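Local coordinates for protein pyridine nucleotide-disulphide oxidoreductase dimerisation region (Escherichia coli BL21, PDB 6KYY) that is an FAD-dependent disulfide reductase-family flavoprotein, induced by hypochlorous acid, that binds copper(II) and is probably involved in resistance to reactive chlorine stress, at residues 11-16 with 129-134. Sequence-based numbering, arbitrary orientation.
Sequences YQAVII and KIFINT. With FAD (flavin-adenine dinucleotide), chain N.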
ATOM      1  N   TYR B  11      15.198  -5.256  40.227  1.00 26.29           N
ATOM      2  CA  TYR B  11      15.073  -4.468  39.012  1.00 32.98           C
ATOM      3  C   TYR B  11      14.001  -3.402  39.188  1.00 33.33           C
ATOM      4  O   TYR B  11      12.936  -3.664  39.752  1.00 31.92           O
ATOM      5  CB  TYR B  11      14.734  -5.360  37.818  1.00 30.66           C
ATOM      6  CG  TYR B  11      15.828  -6.339  37.454  1.00 31.86           C
ATOM      7  CD1 TYR B  11      16.863  -5.968  36.607  1.00 28.29           C
ATOM      8  CD2 TYR B  11      15.828  -7.632  37.962  1.00 22.49           C
ATOM      9  CE1 TYR B  11      17.865  -6.858  36.271  1.00 30.18           C
ATOM     10  CE2 TYR B  11      16.827  -8.529  37.634  1.00 23.00           C
ATOM     11  CZ  TYR B  11      17.842  -8.136  36.789  1.00 21.90           C
ATOM     12  OH  TYR B  11      18.840  -9.025  36.458  1.00 26.49           O
ATOM     13  N   GLN B  12      14.297  -2.192  38.709  1.00 30.66           N
ATOM     14  CA  GLN B  12      13.297  -1.130  38.732  1.00 26.47           C
ATOM     15  C   GLN B  12      12.084  -1.497  37.889  1.00 33.31           C
ATOM     16  O   GLN B  12      10.970  -1.038  38.167  1.00 29.82           O
ATOM     17  CB  GLN B  12      13.908   0.183  38.245  1.00 32.90           C
ATOM     18  CG  GLN B  12      15.003   0.731  39.146  1.00 20.37           C
ATOM     19  CD  GLN B  12      15.897   1.730  38.438  1.00 32.93           C
ATOM     20  OE1 GLN B  12      16.656   1.373  37.538  1.00 24.84           O
ATOM     21  NE2 GLN B  12      15.811   2.992  38.844  1.00 29.84           N
ATOM     22  N   ALA B  13      12.278  -2.326  36.865  1.00 19.90           N
ATOM     23  CA  ALA B  13      11.195  -2.798  36.016  1.00 10.68           C
ATOM     24  C   ALA B  13      11.474  -4.238  35.618  1.00 14.10           C
ATOM     25  O   ALA B  13      12.591  -4.565  35.209  1.00 14.90           O
ATOM     26  CB  ALA B  13      11.043  -1.922  34.768  1.00 16.44           C
ATOM     27  N   VAL B  14      10.464  -5.094  35.751  1.00 16.28           N
ATOM     28  CA  VAL B  14      10.539  -6.484  35.312  1.00 10.77           C
ATOM     29  C   VAL B  14       9.386  -6.727  34.351  1.00 17.03           C
ATOM     30  O   VAL B  14       8.218  -6.550  34.717  1.00 16.43           O
ATOM     31  CB  VAL B  14      10.486  -7.469  36.490  1.00 17.33           C
ATOM     32  CG1 VAL B  14      10.634  -8.897  35.989  1.00  9.99           C
ATOM     33  CG2 VAL B  14      11.568  -7.146  37.503  1.00 22.02           C
ATOM     34  N   ILE B  15       9.712  -7.127  33.125  1.00 19.88           N
ATOM     35  CA  ILE B  15       8.724  -7.415  32.094  1.00 14.15           C
ATOM     36  C   ILE B  15       8.646  -8.924  31.913  1.00 16.90           C
ATOM     37  O   ILE B  15       9.672  -9.613  31.914  1.00 17.88           O
ATOM     38  CB  ILE B  15       9.074  -6.707  30.770  1.00  9.84           C
ATOM     39  CG1 ILE B  15       9.037  -5.190  30.959  1.00 11.82           C
ATOM     40  CG2 ILE B  15       8.114  -7.120  29.668  1.00 11.88           C
ATOM     41  CD1 ILE B  15      10.148  -4.456  30.247  1.00 10.93           C
ATOM     42  N   ILE B  16       7.424  -9.437  31.771  1.00 16.55           N
ATOM     43  CA  ILE B  16       7.199 -10.873  31.653  1.00 20.42           C
ATOM     44  C   ILE B  16       6.739 -11.209  30.241  1.00 24.81           C
ATOM     45  O   ILE B  16       5.544 -11.147  29.934  1.00 19.85           O
ATOM     46  CB  ILE B  16       6.175 -11.358  32.696  1.00 10.07           C
ATOM     47  CG1 ILE B  16       6.591 -10.905  34.097  1.00 13.08           C
ATOM     48  CG2 ILE B  16       6.032 -12.870  32.642  1.00 10.31           C
ATOM     49  CD1 ILE B  16       5.507 -11.065  35.135  1.00 16.57           C
ATOM     50  N   LYS B 129       8.605  -2.343  39.808  1.00 17.69           N
ATOM     51  CA  LYS B 129       7.421  -2.390  38.966  1.00 15.58           C
ATOM     52  C   LYS B 129       7.510  -3.628  38.089  1.00 15.77           C
ATOM     53  O   LYS B 129       8.599  -4.005  37.647  1.00 24.34           O
ATOM     54  CB  LYS B 129       7.293  -1.136  38.088  1.00 21.40           C
ATOM     55  CG  LYS B 129       7.653   0.171  38.779  1.00 19.06           C
ATOM     56  CD  LYS B 129       7.386   1.356  37.863  1.00 22.77           C
ATOM     57  CE  LYS B 129       7.497   2.679  38.604  1.00 21.97           C
ATOM     58  NZ  LYS B 129       7.708   2.491  40.066  1.00 25.01           N
ATOM     59  N   ILE B 130       6.369  -4.267  37.848  1.00 21.90           N
ATOM     60  CA  ILE B 130       6.307  -5.469  37.023  1.00 28.98           C
ATOM     61  C   ILE B 130       5.238  -5.274  35.959  1.00 25.77           C
ATOM     62  O   ILE B 130       4.158  -4.741  36.237  1.00 29.60           O
ATOM     63  CB  ILE B 130       6.026  -6.731  37.867  1.00 21.78           C
ATOM     64  CG1 ILE B 130       6.958  -6.777  39.081  1.00 33.63           C
ATOM     65  CG2 ILE B 130       6.200  -7.983  37.027  1.00 27.91           C
ATOM     66  CD1 ILE B 130       6.664  -7.903  40.043  1.00 26.58           C
ATOM     67  N   PHE B 131       5.540  -5.705  34.735  1.00 22.27           N
ATOM     68  CA  PHE B 131       4.679  -5.485  33.577  1.00 15.68           C
ATOM     69  C   PHE B 131       4.372  -6.832  32.935  1.00 18.90           C
ATOM     70  O   PHE B 131       5.275  -7.499  32.417  1.00 19.37           O
ATOM     71  CB  PHE B 131       5.344  -4.536  32.579  1.00 13.93           C
ATOM     72  CG  PHE B 131       5.833  -3.253  33.194  1.00 24.87           C
ATOM     73  CD1 PHE B 131       7.076  -3.186  33.804  1.00 23.94           C
ATOM     74  CD2 PHE B 131       5.050  -2.110  33.160  1.00 17.81           C
ATOM     75  CE1 PHE B 131       7.525  -2.009  34.371  1.00 19.68           C
ATOM     76  CE2 PHE B 131       5.495  -0.929  33.725  1.00 21.64           C
ATOM     77  CZ  PHE B 131       6.733  -0.879  34.332  1.00 25.95           C
ATOM     78  N   ILE B 132       3.103  -7.227  32.965  1.00 12.77           N
ATOM     79  CA  ILE B 132       2.677  -8.510  32.415  1.00  7.75           C
ATOM     80  C   ILE B 132       2.487  -8.363  30.909  1.00 14.82           C
ATOM     81  O   ILE B 132       1.724  -7.509  30.448  1.00 21.46           O
ATOM     82  CB  ILE B 132       1.389  -8.997  33.092  1.00  8.58           C
ATOM     83  CG1 ILE B 132       1.645  -9.287  34.573  1.00 11.96           C
ATOM     84  CG2 ILE B 132       0.845 -10.229  32.382  1.00 13.79           C
ATOM     85  CD1 ILE B 132       0.505 -10.008  35.265  1.00 21.99           C
ATOM     86  N   ASN B 133       3.176  -9.206  30.141  1.00 25.27           N
ATOM     87  CA  ASN B 133       3.167  -9.137  28.682  1.00 16.33           C
ATOM     88  C   ASN B 133       3.237 -10.537  28.084  1.00 15.97           C
ATOM     89  O   ASN B 133       3.990 -10.791  27.139  1.00 19.95           O
ATOM     90  CB  ASN B 133       4.321  -8.272  28.172  1.00 14.32           C
ATOM     91  CG  ASN B 133       4.146  -7.854  26.725  1.00 16.61           C
ATOM     92  OD1 ASN B 133       5.109  -7.481  26.057  1.00 13.83           O
ATOM     93  ND2 ASN B 133       2.916  -7.918  26.232  1.00 21.95           N
ATOM     94  N   THR B 134       2.447 -11.466  28.623  1.00 13.84           N
ATOM     95  CA  THR B 134       2.547 -12.869  28.241  1.00 14.87           C
ATOM     96  C   THR B 134       1.750 -13.224  26.993  1.00 13.44           C
ATOM     97  O   THR B 134       1.944 -14.316  26.448  1.00 21.99           O
ATOM     98  CB  THR B 134       2.094 -13.769  29.397  1.00 15.93           C
ATOM     99  OG1 THR B 134       0.805 -13.349  29.857  1.00 18.24           O
ATOM    100  CG2 THR B 134       3.087 -13.697  30.545  1.00 19.28           C
TER
HETATM  101  PA  FAD N 501       3.122 -11.717  22.600  1.00 26.90           P
HETATM  102  O1A FAD N 501       2.073 -12.761  22.503  1.00 24.59           O
HETATM  103  O2A FAD N 501       3.645 -11.171  21.267  1.00 30.08           O
HETATM  104  O5B FAD N 501       4.328 -12.229  23.464  1.00 30.02           O
HETATM  105  C5B FAD N 501       4.180 -13.341  24.371  1.00 23.15           C
HETATM  106  C4B FAD N 501       5.551 -13.783  24.820  1.00 30.17           C
HETATM  107  O4B FAD N 501       5.547 -14.025  26.246  1.00 21.28           O
HETATM  108  C3B FAD N 501       6.071 -15.061  24.160  1.00 22.16           C
HETATM  109  O3B FAD N 501       7.429 -14.903  23.766  1.00 29.01           O
HETATM  110  C2B FAD N 501       5.910 -16.114  25.260  1.00 14.48           C
HETATM  111  O2B FAD N 501       6.888 -17.143  25.156  1.00 14.60           O
HETATM  112  C1B FAD N 501       6.147 -15.273  26.510  1.00 18.94           C
HETATM  113  N9A FAD N 501       5.562 -15.823  27.729  1.00 25.58           N
HETATM  114  C8A FAD N 501       4.290 -16.304  27.895  1.00 25.76           C
HETATM  115  N7A FAD N 501       4.036 -16.741  29.106  1.00 18.69           N
HETATM  116  C5A FAD N 501       5.227 -16.534  29.785  1.00 12.42           C
HETATM  117  C6A FAD N 501       5.620 -16.785  31.114  1.00 13.51           C
HETATM  118  N6A FAD N 501       4.818 -17.324  32.037  1.00 21.58           N
HETATM  119  N1A FAD N 501       6.883 -16.457  31.469  1.00 17.59           N
HETATM  120  C2A FAD N 501       7.689 -15.918  30.551  1.00 15.74           C
HETATM  121  N3A FAD N 501       7.431 -15.636  29.272  1.00 20.97           N
HETATM  122  C4A FAD N 501       6.176 -15.968  28.950  1.00 21.72           C
HETATM  123  N1  FAD N 501      -1.815  -9.009  14.889  1.00 27.18           N
HETATM  124  C2  FAD N 501      -1.894  -7.975  14.000  1.00 23.07           C
HETATM  125  O2  FAD N 501      -1.874  -6.796  14.373  1.00 37.33           O
HETATM  126  N3  FAD N 501      -1.996  -8.241  12.646  1.00 14.82           N
HETATM  127  C4  FAD N 501      -2.049  -9.491  12.063  1.00 25.01           C
HETATM  128  O4  FAD N 501      -2.131  -9.600  10.841  1.00 35.08           O
HETATM  129  C4X FAD N 501      -1.970 -10.584  13.017  1.00 21.44           C
HETATM  130  N5  FAD N 501      -1.978 -11.800  12.555  1.00 27.83           N
HETATM  131  C5X FAD N 501      -1.896 -12.842  13.464  1.00 30.18           C
HETATM  132  C6  FAD N 501      -1.923 -14.151  12.987  1.00 34.83           C
HETATM  133  C7  FAD N 501      -1.843 -15.232  13.858  1.00 52.60           C
HETATM  134  C7M FAD N 501      -1.874 -16.632  13.306  1.00 34.20           C
HETATM  135  C8  FAD N 501      -1.736 -15.002  15.239  1.00 32.28           C
HETATM  136  C8M FAD N 501      -1.647 -16.150  16.209  1.00 22.13           C
HETATM  137  C9  FAD N 501      -1.710 -13.697  15.720  1.00 25.94           C
HETATM  138  C9A FAD N 501      -1.788 -12.619  14.846  1.00 18.71           C
HETATM  139  N10 FAD N 501      -1.758 -11.286  15.299  1.00 19.12           N
HETATM  140  C10 FAD N 501      -1.849 -10.242  14.412  1.00 18.83           C
HETATM  141  C1' FAD N 501      -1.657 -10.982  16.735  1.00 26.43           C
HETATM  142  C2' FAD N 501      -0.223 -10.765  17.207  1.00 19.15           C
HETATM  143  O2' FAD N 501       0.536 -11.965  17.056  1.00 27.12           O
HETATM  144  C3' FAD N 501      -0.238 -10.365  18.684  1.00 23.91           C
HETATM  145  O3' FAD N 501      -1.431  -9.639  18.954  1.00 21.95           O
HETATM  146  C4' FAD N 501       0.963  -9.526  19.121  1.00 30.64           C
HETATM  147  O4' FAD N 501       2.141 -10.332  19.097  1.00 41.87           O
HETATM  148  C5' FAD N 501       0.774  -8.905  20.490  1.00 21.92           C
HETATM  149  O5' FAD N 501       1.180  -9.855  21.497  1.00 20.19           O
HETATM  150  P   FAD N 501       1.565  -9.388  22.951  1.00 20.18           P
HETATM  151  O1P FAD N 501       2.316  -8.055  22.882  1.00 16.75           O
HETATM  152  O2P FAD N 501       0.372  -9.378  23.826  1.00 38.20           O
HETATM  153  O3P FAD N 501       2.590 -10.490  23.452  1.00 30.22           O
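Ala-13 to Ile-16 and Ile-130 to Ile-132 run as neighbouring parallel strands, their axes approaching to 4.7 Å at an inclination of 16°. Val-14 holds the pairing from both its polar backbone atoms: its N donates to Lys-129 O, and its O accepts from Phe-131 N at 2.8 Å. Phe-131 O then takes Ile-16 N at 3.0 Å, while weak bonds from Lys-129 N to Gln-12 O and from Asn-133 N to Ile-16 O finish the ladder. On one face of the sheet, the CE1 edge of the Phe-131 ring meets Ala-13 CB at 3.5 Å, and Ile-15 CG1 approaches CD1 of that ring obliquely at 4.0 Å. Helix 20-31 packs on this face through Leu-25, Ala-26 and Leu-29, and Trp-295 stacks on Phe-131. On the opposite face, Ile-16 extends CD1 to Ile-130 CG2 at 3.7 Å. With CG1 of Ile-16 beside the backbone N (chi1 -53°), the CG2 branch is left anti to it, lies beside the Thr-134 methyl and faces the FAD adenine, with N1A 3.9 Å away. Asn-133 ND2 makes a weak bond to FAD O1P at 3.4 Å, and its amide is further fixed by Gly-22 N and Met-297 O. Strands 36-40 and 294-296 flank the pair, forming the parallel core of a Rossmann-type FAD-binding domain, in which the strand ends and the glycine-rich turn leading into helix 20-31 receive the dinucleotide.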